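Local coordinates for mandelate racemase / muconate lactonizing enzyme, C-terminal domain protein (Pseudovibrio sp. JE062, PDB 4JHM), which is of unknown function but belongs to the enolase superfamily, joining a mandelate racemase-type N-terminal domain to a C-terminal domain related to the TIM barrel, at residues I67-T72 and L101-P106; E148-I153 and V179-A184; Y228-Y233 and N249-L254; T306-L311 and T338-D343. One frame throughout, in Å; residues are numbered along the deposited sequence.

Contact 1: I67-T72 and L101-P106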
loop_
_atom_site.group_PDB
_atom_site.type_symbol
_atom_site.label_atom_id
_atom_site.label_comp_id
_atom_site.label_asym_id
_atom_site.label_seq_id
_atom_site.Cartn_x
_atom_site.Cartn_y
_atom_site.Cartn_z
ATOM N N ILE A 67 -0.630 -44.220 -10.714
ATOM C CA ILE A 67 0.074 -45.457 -10.363
ATOM C C ILE A 67 1.447 -45.555 -11.034
ATOM O O ILE A 67 2.378 -46.145 -10.478
ATOM C CB ILE A 67 -0.740 -46.714 -10.727
ATOM C CG1 ILE A 67 -0.185 -47.932 -9.974
ATOM C CG2 ILE A 67 -0.714 -46.950 -12.230
ATOM C CD1 ILE A 67 -1.110 -49.131 -9.959
ATOM N N GLU A 68 1.567 -44.974 -12.225
ATOM C CA GLU A 68 2.802 -45.054 -12.997
ATOM C C GLU A 68 3.801 -44.002 -12.529
ATOM O O GLU A 68 5.008 -44.157 -12.705
ATOM C CB GLU A 68 2.504 -44.894 -14.488
ATOM C CG GLU A 68 3.470 -45.637 -15.393
ATOM C CD GLU A 68 3.632 -47.110 -15.026
ATOM O OE1 GLU A 68 2.614 -47.811 -14.846
ATOM O OE2 GLU A 68 4.785 -47.575 -14.929
ATOM N N SER A 69 3.283 -42.929 -11.941
ATOM C CA SER A 69 4.114 -41.923 -11.292
ATOM C C SER A 69 4.675 -42.505 -10.006
ATOM O O SER A 69 5.852 -42.343 -9.701
ATOM C CB SER A 69 3.289 -40.677 -10.974
ATOM O OG SER A 69 4.008 -39.793 -10.133
ATOM N N LEU A 70 3.815 -43.190 -9.263
ATOM C CA LEU A 70 4.202 -43.858 -8.029
ATOM C C LEU A 70 5.270 -44.912 -8.276
ATOM O O LEU A 70 6.151 -45.124 -7.441
ATOM C CB LEU A 70 2.978 -44.506 -7.377
ATOM C CG LEU A 70 2.167 -43.581 -6.467
ATOM C CD1 LEU A 70 0.719 -44.032 -6.379
ATOM C CD2 LEU A 70 2.801 -43.517 -5.085
ATOM N N ARG A 71 5.191 -45.573 -9.426
ATOM C CA ARG A 71 6.161 -46.604 -9.780
ATOM C C ARG A 71 7.593 -46.083 -9.740
ATOM O O ARG A 71 8.502 -46.785 -9.310
ATOM C CB ARG A 71 5.874 -47.150 -11.180
ATOM C CG ARG A 71 6.906 -48.156 -11.668
ATOM C CD ARG A 71 6.514 -48.748 -13.013
ATOM N NE ARG A 71 7.082 -50.078 -13.211
ATOM C CZ ARG A 71 8.199 -50.328 -13.884
ATOM N NH1 ARG A 71 8.884 -49.338 -14.441
ATOM N NH2 ARG A 71 8.630 -51.579 -14.005
ATOM N N THR A 72 7.788 -44.851 -10.201
ATOM C CA THR A 72 9.122 -44.283 -10.326
ATOM C C THR A 72 9.628 -43.739 -8.992
ATOM O O THR A 72 10.824 -43.505 -8.821
ATOM C CB THR A 72 9.149 -43.166 -11.391
ATOM O OG1 THR A 72 8.334 -42.065 -10.972
ATOM C CG2 THR A 72 8.633 -43.690 -12.718
ATOM N N LEU A 101 2.437 -33.723 -6.084
ATOM C CA LEU A 101 2.023 -33.943 -4.701
ATOM C C LEU A 101 0.889 -34.961 -4.589
ATOM O O LEU A 101 0.841 -35.736 -3.632
ATOM C CB LEU A 101 1.619 -32.613 -4.057
ATOM C CG LEU A 101 2.726 -31.548 -3.997
ATOM C CD1 LEU A 101 2.192 -30.203 -3.536
ATOM C CD2 LEU A 101 3.856 -31.996 -3.088
ATOM N N PRO A 102 -0.031 -34.966 -5.565
ATOM C CA PRO A 102 -1.088 -35.979 -5.583
ATOM C C PRO A 102 -0.536 -37.398 -5.580
ATOM O O PRO A 102 -1.041 -38.257 -4.858
ATOM C CB PRO A 102 -1.818 -35.701 -6.898
ATOM C CG PRO A 102 -1.586 -34.254 -7.153
ATOM C CD PRO A 102 -0.213 -33.960 -6.626
ATOM N N ALA A 103 0.493 -37.632 -6.385
ATOM C CA ALA A 103 1.090 -38.955 -6.501
ATOM C C ALA A 103 1.893 -39.330 -5.252
ATOM O O ALA A 103 2.136 -40.508 -4.998
ATOM C CB ALA A 103 1.975 -39.020 -7.737
ATOM N N LYS A 104 2.303 -38.329 -4.479
ATOM C CA LYS A 104 3.134 -38.565 -3.299
ATOM C C LYS A 104 2.322 -38.602 -2.004
ATOM O O LYS A 104 2.779 -39.147 -0.998
ATOM C CB LYS A 104 4.215 -37.487 -3.197
ATOM C CG LYS A 104 5.161 -37.447 -4.389
ATOM C CD LYS A 104 5.943 -36.142 -4.447
ATOM C CE LYS A 104 6.852 -36.096 -5.663
ATOM N NZ LYS A 104 7.568 -34.794 -5.777
ATOM N N SER A 105 1.119 -38.037 -2.034
ATOM C CA SER A 105 0.283 -37.936 -0.839
ATOM C C SER A 105 -0.013 -39.285 -0.183
ATOM O O SER A 105 0.019 -39.396 1.039
ATOM C CB SER A 105 -1.026 -37.211 -1.160
ATOM O OG SER A 105 -0.787 -35.841 -1.454
ATOM N N PRO A 106 -0.301 -40.320 -0.985
ATOM C CA PRO A 106 -0.618 -41.621 -0.385
ATOM C C PRO A 106 0.549 -42.257 0.379
ATOM O O PRO A 106 0.331 -42.983 1.348
ATOM C CB PRO A 106 -0.998 -42.489 -1.592
ATOM C CG PRO A 106 -1.280 -41.536 -2.704
ATOM C CD PRO A 106 -0.406 -40.348 -2.452
#
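Ser69 and Leu70 close on Ala103 in a buried helix-to-helix contact within the N-terminal domain, where helices of this enolase-type fold lie against an antiparallel sheet. Residues 67-72 belong to helix 65-73 and residues 101-106 to helix 100-119. The backbones come near at a small residue: the CA atoms of Leu70 and Ala103 are 6.0 Å apart, and the methyl of Ala103 points at the other helix. Ser69 carries its hydroxyl over that methyl, since chi1 of 169° sets OG beside its own carbonyl carbon. The hydroxyl finds its polar partner in Thr97 OG1, in the loop leading into helix 100-119, which ties the two elements together beside the apolar touch. Leu70 brings CG and CD2 to the carbonyl oxygen of Ala103 and also rests on Leu13 and Val40 of the sheet, between helix and strands. Pro106, which packs on Val40 too, kinks helix 100-119 because its N has no bond to the preceding turn. Just before the kink Ser105 OG donates to Leu101 O, 2.7 Å away, and also bonds Gly277 N of the C-terminal domain. A second subunit packs on this region, with its Cys65 against Ser69. Within helix 65-73, Ser69 O accepts twice from Thr72, from N at 3.2 Å and from OG1 at 2.8 Å.

Contact 2: E148-I153 and V179-A184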
loop_
_atom_site.group_PDB
_atom_site.type_symbol
_atom_site.label_atom_id
_atom_site.label_comp_id
_atom_site.label_asym_id
_atom_site.label_seq_id
_atom_site.Cartn_x
_atom_site.Cartn_y
_atom_site.Cartn_z
ATOM N N GLU A 148 -35.135 -33.030 -10.675
ATOM C CA GLU A 148 -34.494 -34.243 -10.169
ATOM C C GLU A 148 -33.829 -34.014 -8.812
ATOM O O GLU A 148 -33.557 -34.965 -8.082
ATOM C CB GLU A 148 -33.453 -34.755 -11.170
ATOM C CG GLU A 148 -34.040 -35.280 -12.475
ATOM C CD GLU A 148 -32.983 -35.847 -13.407
ATOM O OE1 GLU A 148 -32.339 -36.852 -13.040
ATOM O OE2 GLU A 148 -32.798 -35.291 -14.511
ATOM N N TYR A 149 -33.567 -32.751 -8.483
ATOM C CA TYR A 149 -32.862 -32.404 -7.253
ATOM C C TYR A 149 -33.717 -32.559 -5.999
ATOM O O TYR A 149 -33.192 -32.833 -4.922
ATOM C CB TYR A 149 -32.332 -30.966 -7.330
ATOM C CG TYR A 149 -31.011 -30.837 -8.058
ATOM C CD1 TYR A 149 -30.965 -30.676 -9.436
ATOM C CD2 TYR A 149 -29.805 -30.883 -7.366
ATOM C CE1 TYR A 149 -29.760 -30.565 -10.105
ATOM C CE2 TYR A 149 -28.597 -30.776 -8.026
ATOM C CZ TYR A 149 -28.578 -30.616 -9.397
ATOM O OH TYR A 149 -27.378 -30.505 -10.062
ATOM N N PHE A 150 -35.027 -32.383 -6.130
ATOM C CA PHE A 150 -35.895 -32.319 -4.955
ATOM C C PHE A 150 -36.011 -33.655 -4.219
ATOM O O PHE A 150 -35.869 -33.697 -2.996
ATOM C CB PHE A 150 -37.281 -31.784 -5.326
ATOM C CG PHE A 150 -37.255 -30.440 -6.003
ATOM C CD1 PHE A 150 -36.390 -29.446 -5.576
ATOM C CD2 PHE A 150 -38.108 -30.167 -7.062
ATOM C CE1 PHE A 150 -36.370 -28.212 -6.198
ATOM C CE2 PHE A 150 -38.093 -28.932 -7.686
ATOM C CZ PHE A 150 -37.224 -27.953 -7.253
ATOM N N PRO A 151 -36.277 -34.753 -4.951
ATOM C CA PRO A 151 -36.290 -36.053 -4.282
ATOM C C PRO A 151 -34.979 -36.324 -3.554
ATOM O O PRO A 151 -34.984 -36.694 -2.383
ATOM C CB PRO A 151 -36.479 -37.042 -5.435
ATOM C CG PRO A 151 -37.183 -36.263 -6.491
ATOM C CD PRO A 151 -36.664 -34.857 -6.370
ATOM N N TYR A 152 -33.865 -36.126 -4.246
ATOM C CA TYR A 152 -32.554 -36.359 -3.664
ATOM C C TYR A 152 -32.369 -35.548 -2.385
ATOM O O TYR A 152 -31.901 -36.068 -1.372
ATOM C CB TYR A 152 -31.451 -36.010 -4.667
ATOM C CG TYR A 152 -30.065 -36.121 -4.086
ATOM C CD1 TYR A 152 -29.472 -35.041 -3.446
ATOM C CD2 TYR A 152 -29.352 -37.308 -4.158
ATOM C CE1 TYR A 152 -28.205 -35.136 -2.904
ATOM C CE2 TYR A 152 -28.082 -37.412 -3.617
ATOM C CZ TYR A 152 -27.516 -36.319 -2.991
ATOM O OH TYR A 152 -26.255 -36.410 -2.451
ATOM N N ILE A 153 -32.730 -34.272 -2.430
ATOM C CA ILE A 153 -32.601 -33.417 -1.257
ATOM C C ILE A 153 -33.531 -33.895 -0.142
ATOM O O ILE A 153 -33.210 -33.769 1.039
ATOM C CB ILE A 153 -32.893 -31.942 -1.595
ATOM C CG1 ILE A 153 -31.783 -31.382 -2.488
ATOM C CG2 ILE A 153 -33.011 -31.115 -0.321
ATOM C CD1 ILE A 153 -32.089 -30.021 -3.072
ATOM N N VAL A 179 -30.680 -22.909 -8.314
ATOM C CA VAL A 179 -30.491 -22.242 -7.034
ATOM C C VAL A 179 -31.762 -21.586 -6.482
ATOM O O VAL A 179 -32.041 -21.692 -5.293
ATOM C CB VAL A 179 -29.354 -21.206 -7.141
ATOM C CG1 VAL A 179 -29.604 -20.026 -6.226
ATOM C CG2 VAL A 179 -28.018 -21.864 -6.821
ATOM N N GLU A 180 -32.528 -20.915 -7.336
ATOM C CA GLU A 180 -33.712 -20.177 -6.890
ATOM C C GLU A 180 -34.886 -21.103 -6.554
ATOM O O GLU A 180 -35.621 -20.868 -5.588
ATOM C CB GLU A 180 -34.124 -19.148 -7.946
ATOM C CG GLU A 180 -33.115 -18.022 -8.116
ATOM C CD GLU A 180 -33.614 -16.895 -9.003
ATOM O OE1 GLU A 180 -34.214 -17.184 -10.056
ATOM O OE2 GLU A 180 -33.392 -15.717 -8.651
ATOM N N ALA A 181 -35.055 -22.153 -7.353
ATOM C CA ALA A 181 -36.113 -23.134 -7.128
ATOM C C ALA A 181 -35.898 -23.895 -5.821
ATOM O O ALA A 181 -36.860 -24.276 -5.153
ATOM C CB ALA A 181 -36.184 -24.105 -8.296
ATOM N N VAL A 182 -34.635 -24.119 -5.468
ATOM C CA VAL A 182 -34.294 -24.801 -4.224
ATOM C C VAL A 182 -34.569 -23.917 -3.015
ATOM O O VAL A 182 -35.062 -24.391 -1.995
ATOM C CB VAL A 182 -32.813 -25.227 -4.197
ATOM C CG1 VAL A 182 -32.354 -25.477 -2.768
ATOM C CG2 VAL A 182 -32.593 -26.467 -5.052
ATOM N N GLU A 183 -34.241 -22.635 -3.126
ATOM C CA GLU A 183 -34.442 -21.698 -2.020
ATOM C C GLU A 183 -35.924 -21.532 -1.730
ATOM O O GLU A 183 -36.325 -21.414 -0.574
ATOM C CB GLU A 183 -33.819 -20.332 -2.328
ATOM C CG GLU A 183 -34.075 -19.274 -1.261
ATOM C CD GLU A 183 -33.382 -19.576 0.058
ATOM O OE1 GLU A 183 -32.619 -20.562 0.123
ATOM O OE2 GLU A 183 -33.591 -18.820 1.033
ATOM N N ALA A 184 -36.727 -21.521 -2.790
ATOM C CA ALA A 184 -38.178 -21.424 -2.663
ATOM C C ALA A 184 -38.754 -22.608 -1.876
ATOM O O ALA A 184 -39.636 -22.434 -1.030
ATOM C CB ALA A 184 -38.815 -21.344 -4.042
#
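Helices 149-153 and 179-184 run in broadly the same direction, their short axes crossing at -47° and 11.5 Å apart at closest approach. The closest CA pair, Phe150 and Val182, is still 7.7 Å apart, and bulky side chains span the gap. Phe150, with CG beside its backbone N (chi1 -56°), swings its ring across to the second helix. There CZ lies 4.1 Å from Ala181 CB, while Val182 CG2 sits at the ring edge, near its plane, 4.3 Å from CE1. The same Val182 methyl receives the far end of Ile153 at a slant, CD1 to CG2 4.1 Å, one turn along from Phe150. Val182 CG2 is thus shared by an aromatic edge and an aliphatic tip; the side chains meet through carbon alone, at ordinary van der Waals spacing, although CE1 of Phe150 also passes 4.1 Å from Ala181 O. Lys185, one turn beyond Ala181, adds a cation-pi contact to the Phe150 ring, and Tyr186 packs on both Phe150 and Ile153. These are successive outer helices of the barrel, linked through strand 163-167: Ile153 rests on Ile164 of that strand, Tyr149 on Leu166, and Val179 of helix 172-186 meets helix 203-215.

Contact 3: Y228-Y233 and N249-L254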
loop_
_atom_site.group_PDB
_atom_site.type_symbol
_atom_site.label_atom_id
_atom_site.label_comp_id
_atom_site.label_asym_id
_atom_site.label_seq_id
_atom_site.Cartn_x
_atom_site.Cartn_y
_atom_site.Cartn_z
ATOM N N TYR A 228 -6.601 -19.096 -9.975
ATOM C CA TYR A 228 -5.436 -18.251 -10.218
ATOM C C TYR A 228 -5.816 -16.804 -10.478
ATOM O O TYR A 228 -4.945 -15.953 -10.606
ATOM C CB TYR A 228 -4.607 -18.804 -11.377
ATOM C CG TYR A 228 -4.107 -20.193 -11.093
ATOM C CD1 TYR A 228 -3.117 -20.410 -10.142
ATOM C CD2 TYR A 228 -4.641 -21.292 -11.747
ATOM C CE1 TYR A 228 -2.661 -21.681 -9.865
ATOM C CE2 TYR A 228 -4.190 -22.570 -11.478
ATOM C CZ TYR A 228 -3.199 -22.756 -10.537
ATOM O OH TYR A 228 -2.751 -24.025 -10.259
ATOM N N ASP A 229 -7.114 -16.536 -10.558
ATOM C CA ASP A 229 -7.603 -15.185 -10.762
ATOM C C ASP A 229 -7.701 -14.501 -9.412
ATOM O O ASP A 229 -8.785 -14.235 -8.916
ATOM C CB ASP A 229 -8.966 -15.203 -11.449
ATOM C CG ASP A 229 -9.508 -13.808 -11.709
ATOM O OD1 ASP A 229 -8.899 -12.813 -11.250
ATOM O OD2 ASP A 229 -10.557 -13.705 -12.374
ATOM N N PHE A 230 -6.547 -14.205 -8.833
ATOM C CA PHE A 230 -6.473 -13.705 -7.471
ATOM C C PHE A 230 -7.350 -12.472 -7.255
ATOM O O PHE A 230 -8.195 -12.458 -6.360
ATOM C CB PHE A 230 -5.018 -13.400 -7.096
ATOM C CG PHE A 230 -4.098 -14.593 -7.173
ATOM C CD1 PHE A 230 -4.596 -15.889 -7.162
ATOM C CD2 PHE A 230 -2.722 -14.418 -7.232
ATOM C CE1 PHE A 230 -3.741 -16.979 -7.225
ATOM C CE2 PHE A 230 -1.863 -15.507 -7.292
ATOM C CZ PHE A 230 -2.373 -16.788 -7.286
ATOM N N LYS A 231 -7.152 -11.440 -8.067
ATOM C CA LYS A 231 -7.893 -10.184 -7.906
ATOM C C LYS A 231 -9.419 -10.376 -7.810
ATOM O O LYS A 231 -10.089 -9.676 -7.043
ATOM C CB LYS A 231 -7.550 -9.208 -9.040
ATOM C CG LYS A 231 -6.380 -8.277 -8.745
ATOM C CD LYS A 231 -5.630 -7.921 -10.020
ATOM C CE LYS A 231 -4.994 -6.540 -9.954
ATOM N NZ LYS A 231 -5.945 -5.461 -10.360
ATOM N N THR A 232 -9.967 -11.316 -8.576
ATOM C CA THR A 232 -11.405 -11.562 -8.553
ATOM C C THR A 232 -11.834 -12.140 -7.215
ATOM O O THR A 232 -12.819 -11.684 -6.616
ATOM C CB THR A 232 -11.837 -12.515 -9.676
ATOM O OG1 THR A 232 -11.626 -11.885 -10.943
ATOM C CG2 THR A 232 -13.301 -12.869 -9.546
ATOM N N TYR A 233 -11.099 -13.148 -6.752
ATOM C CA TYR A 233 -11.328 -13.713 -5.427
ATOM C C TYR A 233 -11.264 -12.613 -4.354
ATOM O O TYR A 233 -12.124 -12.535 -3.477
ATOM C CB TYR A 233 -10.292 -14.788 -5.126
ATOM C CG TYR A 233 -10.720 -16.200 -5.455
ATOM C CD1 TYR A 233 -11.423 -16.958 -4.532
ATOM C CD2 TYR A 233 -10.394 -16.790 -6.671
ATOM C CE1 TYR A 233 -11.813 -18.253 -4.813
ATOM C CE2 TYR A 233 -10.777 -18.090 -6.958
ATOM C CZ TYR A 233 -11.488 -18.817 -6.022
ATOM O OH TYR A 233 -11.881 -20.114 -6.282
ATOM N N ASN A 249 -7.630 -27.747 -5.285
ATOM C CA ASN A 249 -6.732 -28.669 -5.978
ATOM C C ASN A 249 -5.729 -27.962 -6.877
ATOM O O ASN A 249 -5.092 -28.591 -7.718
ATOM C CB ASN A 249 -7.539 -29.655 -6.822
ATOM C CG ASN A 249 -8.486 -30.488 -5.992
ATOM O OD1 ASN A 249 -8.066 -31.369 -5.242
ATOM N ND2 ASN A 249 -9.776 -30.215 -6.122
ATOM N N CYS A 250 -5.583 -26.657 -6.699
ATOM C CA CYS A 250 -4.690 -25.892 -7.544
ATOM C C CYS A 250 -3.544 -25.275 -6.741
ATOM O O CYS A 250 -2.377 -25.504 -7.054
ATOM C CB CYS A 250 -5.488 -24.835 -8.293
ATOM S SG CYS A 250 -6.856 -25.539 -9.241
ATOM N N LEU A 251 -3.877 -24.507 -5.708
ATOM C CA LEU A 251 -2.867 -23.922 -4.823
ATOM C C LEU A 251 -2.621 -24.834 -3.623
ATOM O O LEU A 251 -3.443 -24.895 -2.708
ATOM C CB LEU A 251 -3.319 -22.539 -4.347
ATOM C CG LEU A 251 -3.721 -21.549 -5.448
ATOM C CD1 LEU A 251 -3.778 -20.127 -4.912
ATOM C CD2 LEU A 251 -2.751 -21.621 -6.612
ATOM N N LEU A 252 -1.483 -25.527 -3.627
ATOM C CA LEU A 252 -1.240 -26.633 -2.702
ATOM C C LEU A 252 -0.091 -26.424 -1.703
ATOM O O LEU A 252 0.037 -27.177 -0.730
ATOM C CB LEU A 252 -0.959 -27.909 -3.497
ATOM C CG LEU A 252 -1.867 -28.231 -4.686
ATOM C CD1 LEU A 252 -1.602 -29.649 -5.169
ATOM C CD2 LEU A 252 -3.337 -28.057 -4.333
ATOM N N THR A 253 0.753 -25.428 -1.936
ATOM C CA THR A 253 1.919 -25.237 -1.080
ATOM C C THR A 253 1.574 -24.421 0.159
ATOM O O THR A 253 0.661 -23.603 0.144
ATOM C CB THR A 253 3.073 -24.540 -1.827
ATOM O OG1 THR A 253 2.613 -23.304 -2.395
ATOM C CG2 THR A 253 3.629 -25.448 -2.926
ATOM N N LEU A 254 2.321 -24.652 1.234
ATOM C CA LEU A 254 2.143 -23.900 2.470
ATOM C C LEU A 254 2.326 -22.403 2.214
ATOM O O LEU A 254 1.702 -21.575 2.879
ATOM C CB LEU A 254 3.134 -24.377 3.535
ATOM C CG LEU A 254 3.110 -25.857 3.929
ATOM C CD1 LEU A 254 4.254 -26.180 4.877
ATOM C CD2 LEU A 254 1.779 -26.234 4.560
#
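Tyr228 and Leu251 both place CG beside the backbone N and anti to the carbonyl carbon (chi1 -60° and -53°), which carries their ends past one another in opposite directions. Leu251 CD2 comes against the Tyr228 ring obliquely, nearest CE1 at 3.3 Å. The other branch, CD1, meets CE1 of Phe230 at 3.9 Å, so the isobutyl group bridges two aromatic rings. Farther along the tyrosine, OH and CZ come alongside Cys250 CB, 3.5 Å from the hydroxyl oxygen; the sulfur makes an oblique sulfur-aromatic contact, SG 5.4 Å from the Tyr228 ring centroid. The segments follow neighbouring parallel barrel strands, 220-222 and 243-245, and each leads into the next helix. Both therefore belong to loops at the C-terminal ends of the strands, the end that carries the active site in enolase-superfamily barrels. Asp229 is the N-cap of helix 230-239, its OD1 accepting from Thr232 N at 3.2 Å and its OD2 from Thr232 OG1 at 2.6 Å, both from above the carboxylate plane. The cap fixes the first turn of the helix, which carries Phe230; its ring also meets His259 of a second subunit edge-to-face. Glu256 of that subunit packs on Tyr228.

Contact 4: T306-L311 and T338-D343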
loop_
_atom_site.group_PDB
_atom_site.type_symbol
_atom_site.label_atom_id
_atom_site.label_comp_id
_atom_site.label_asym_id
_atom_site.label_seq_id
_atom_site.Cartn_x
_atom_site.Cartn_y
_atom_site.Cartn_z
ATOM N N THR A 306 -9.424 -41.909 1.221
ATOM C CA THR A 306 -9.383 -40.465 1.027
ATOM C C THR A 306 -10.247 -39.781 2.083
ATOM O O THR A 306 -9.872 -38.751 2.635
ATOM C CB THR A 306 -9.891 -40.061 -0.368
ATOM O OG1 THR A 306 -8.896 -40.362 -1.355
ATOM C CG2 THR A 306 -10.205 -38.577 -0.405
ATOM N N GLN A 307 -11.408 -40.366 2.361
ATOM C CA GLN A 307 -12.326 -39.806 3.339
ATOM C C GLN A 307 -11.693 -39.777 4.722
ATOM O O GLN A 307 -11.744 -38.766 5.409
ATOM C CB GLN A 307 -13.621 -40.620 3.384
ATOM C CG GLN A 307 -14.418 -40.601 2.090
ATOM C CD GLN A 307 -15.660 -41.469 2.155
ATOM O OE1 GLN A 307 -16.342 -41.518 3.178
ATOM N NE2 GLN A 307 -15.962 -42.154 1.059
ATOM N N ALA A 308 -11.093 -40.894 5.122
ATOM C CA ALA A 308 -10.563 -41.049 6.479
ATOM C C ALA A 308 -9.367 -40.137 6.742
ATOM O O ALA A 308 -9.284 -39.496 7.790
ATOM C CB ALA A 308 -10.185 -42.504 6.732
ATOM N N ALA A 309 -8.447 -40.088 5.784
ATOM C CA ALA A 309 -7.233 -39.285 5.907
ATOM C C ALA A 309 -7.552 -37.852 6.305
ATOM O O ALA A 309 -6.929 -37.298 7.207
ATOM C CB ALA A 309 -6.460 -39.300 4.597
ATOM N N ASN A 310 -8.525 -37.260 5.619
ATOM C CA ASN A 310 -8.957 -35.898 5.901
ATOM C C ASN A 310 -9.757 -35.819 7.195
ATOM O O ASN A 310 -9.552 -34.920 8.015
ATOM C CB ASN A 310 -9.805 -35.364 4.743
ATOM C CG ASN A 310 -9.034 -35.289 3.435
ATOM O OD1 ASN A 310 -8.210 -34.394 3.235
ATOM N ND2 ASN A 310 -9.310 -36.220 2.530
ATOM N N LEU A 311 -10.674 -36.761 7.382
ATOM C CA LEU A 311 -11.523 -36.749 8.563
ATOM C C LEU A 311 -10.670 -36.704 9.829
ATOM O O LEU A 311 -10.995 -36.001 10.789
ATOM C CB LEU A 311 -12.439 -37.973 8.581
ATOM C CG LEU A 311 -13.213 -38.210 9.884
ATOM C CD1 LEU A 311 -14.061 -37.006 10.264
ATOM C CD2 LEU A 311 -14.085 -39.448 9.765
ATOM N N THR A 338 -14.697 -51.064 5.846
ATOM C CA THR A 338 -15.018 -49.936 6.709
ATOM C C THR A 338 -16.022 -49.024 6.029
ATOM O O THR A 338 -15.963 -48.833 4.820
ATOM C CB THR A 338 -13.761 -49.108 7.022
ATOM O OG1 THR A 338 -12.772 -49.946 7.635
ATOM C CG2 THR A 338 -14.104 -47.945 7.953
ATOM N N GLN A 339 -16.933 -48.446 6.807
ATOM C CA GLN A 339 -17.927 -47.532 6.254
ATOM C C GLN A 339 -18.052 -46.251 7.074
ATOM O O GLN A 339 -18.598 -46.252 8.174
ATOM C CB GLN A 339 -19.286 -48.219 6.158
ATOM C CG GLN A 339 -19.316 -49.367 5.165
ATOM C CD GLN A 339 -20.697 -49.972 5.018
ATOM O OE1 GLN A 339 -21.107 -50.344 3.921
ATOM N NE2 GLN A 339 -21.427 -50.068 6.127
ATOM N N ILE A 340 -17.544 -45.157 6.524
ATOM C CA ILE A 340 -17.695 -43.856 7.151
ATOM C C ILE A 340 -18.957 -43.192 6.616
ATOM O O ILE A 340 -18.911 -42.443 5.648
ATOM C CB ILE A 340 -16.469 -42.958 6.895
ATOM C CG1 ILE A 340 -15.210 -43.631 7.453
ATOM C CG2 ILE A 340 -16.672 -41.593 7.535
ATOM C CD1 ILE A 340 -13.933 -42.849 7.243
ATOM N N ARG A 341 -20.085 -43.486 7.252
ATOM C CA ARG A 341 -21.365 -42.932 6.841
ATOM C C ARG A 341 -21.815 -41.846 7.808
ATOM O O ARG A 341 -21.156 -41.583 8.811
ATOM C CB ARG A 341 -22.410 -44.044 6.766
ATOM C CG ARG A 341 -21.935 -45.247 5.968
ATOM C CD ARG A 341 -23.073 -46.171 5.565
ATOM N NE ARG A 341 -22.792 -46.805 4.280
ATOM C CZ ARG A 341 -23.631 -47.606 3.634
ATOM N NH1 ARG A 341 -24.821 -47.892 4.148
ATOM N NH2 ARG A 341 -23.278 -48.122 2.465
ATOM N N THR A 342 -22.941 -41.217 7.498
ATOM C CA THR A 342 -23.442 -40.094 8.279
ATOM C C THR A 342 -24.635 -40.542 9.118
ATOM O O THR A 342 -25.626 -41.038 8.584
ATOM C CB THR A 342 -23.850 -38.929 7.355
ATOM O OG1 THR A 342 -22.677 -38.369 6.740
ATOM C CG2 THR A 342 -24.583 -37.844 8.132
ATOM N N ASP A 343 -24.538 -40.371 10.434
ATOM C CA ASP A 343 -25.576 -40.863 11.337
ATOM C C ASP A 343 -26.833 -39.989 11.274
ATOM O O ASP A 343 -26.900 -39.027 10.503
ATOM C CB ASP A 343 -25.045 -40.979 12.773
ATOM C CG ASP A 343 -24.942 -39.639 13.475
ATOM O OD1 ASP A 343 -25.490 -38.643 12.958
ATOM O OD2 ASP A 343 -24.316 -39.583 14.555
#
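Ile340 is the single side chain of its segment that reaches helix 304-316, and it touches three residues there. Its CD1 rests on the methyl of Ala308, 3.8 Å from CB. Its CG2, placed anti to the backbone N (chi1 -59°, measured to CG1), meets Leu311 CD2 tip to tip at 4.0 Å. Gln307 slides past in the opposite direction, and its OE1 comes within 3.7 Å of Ile340 O. Both oxygens are acceptors, so they do not bond each other; Gln325 NE2 donates to Ile340 O, and the Gln307 amide is held through its NE2 by Gly302 O. Away from the contact, Asn310 steadies the helix: its ND2 gives a 2.6 Å bond to Thr306 O, bent to 131° at the hydrogen, and another to Asp272 OD1, while OD1 accepts from Ala273 N. On the loop side Arg341 forms a salt bridge with Glu333. Helix 304-316 is an outer helix of the C-terminal barrel, whose strand 323-326 pairs in parallel with strand 133-139. Segment 338-343, in the loop between strands 323-326 and 347-349, lies against it, with Leu311 on Phe323 and Val348, Ile340 also on Val348, and Ala309 packing on Ile279 of helix 279-291.

Overall arrangement
Along the chain the four contacts come strictly in series, each closing before the next opens. Contact 1 packs two helices of the N-terminal domain, whereas contacts 2, 3 and 4 follow one another round the C-terminal barrel, from helices 149-159 and 172-186, through the loops after strands 220-222 and 243-245, to helix 304-316. Contacts 1 and 2 are farthest apart, with centres about 39 Å distant on opposite sides of the chain's centre. Contacts 1 and 3 touch directly, Leu101 CD1 lying 3.9 Å from Leu252 CB, which joins the two domains; both also meet the second subunit. Contact 4 is the most central, while no other chain touches contacts 2 and 4.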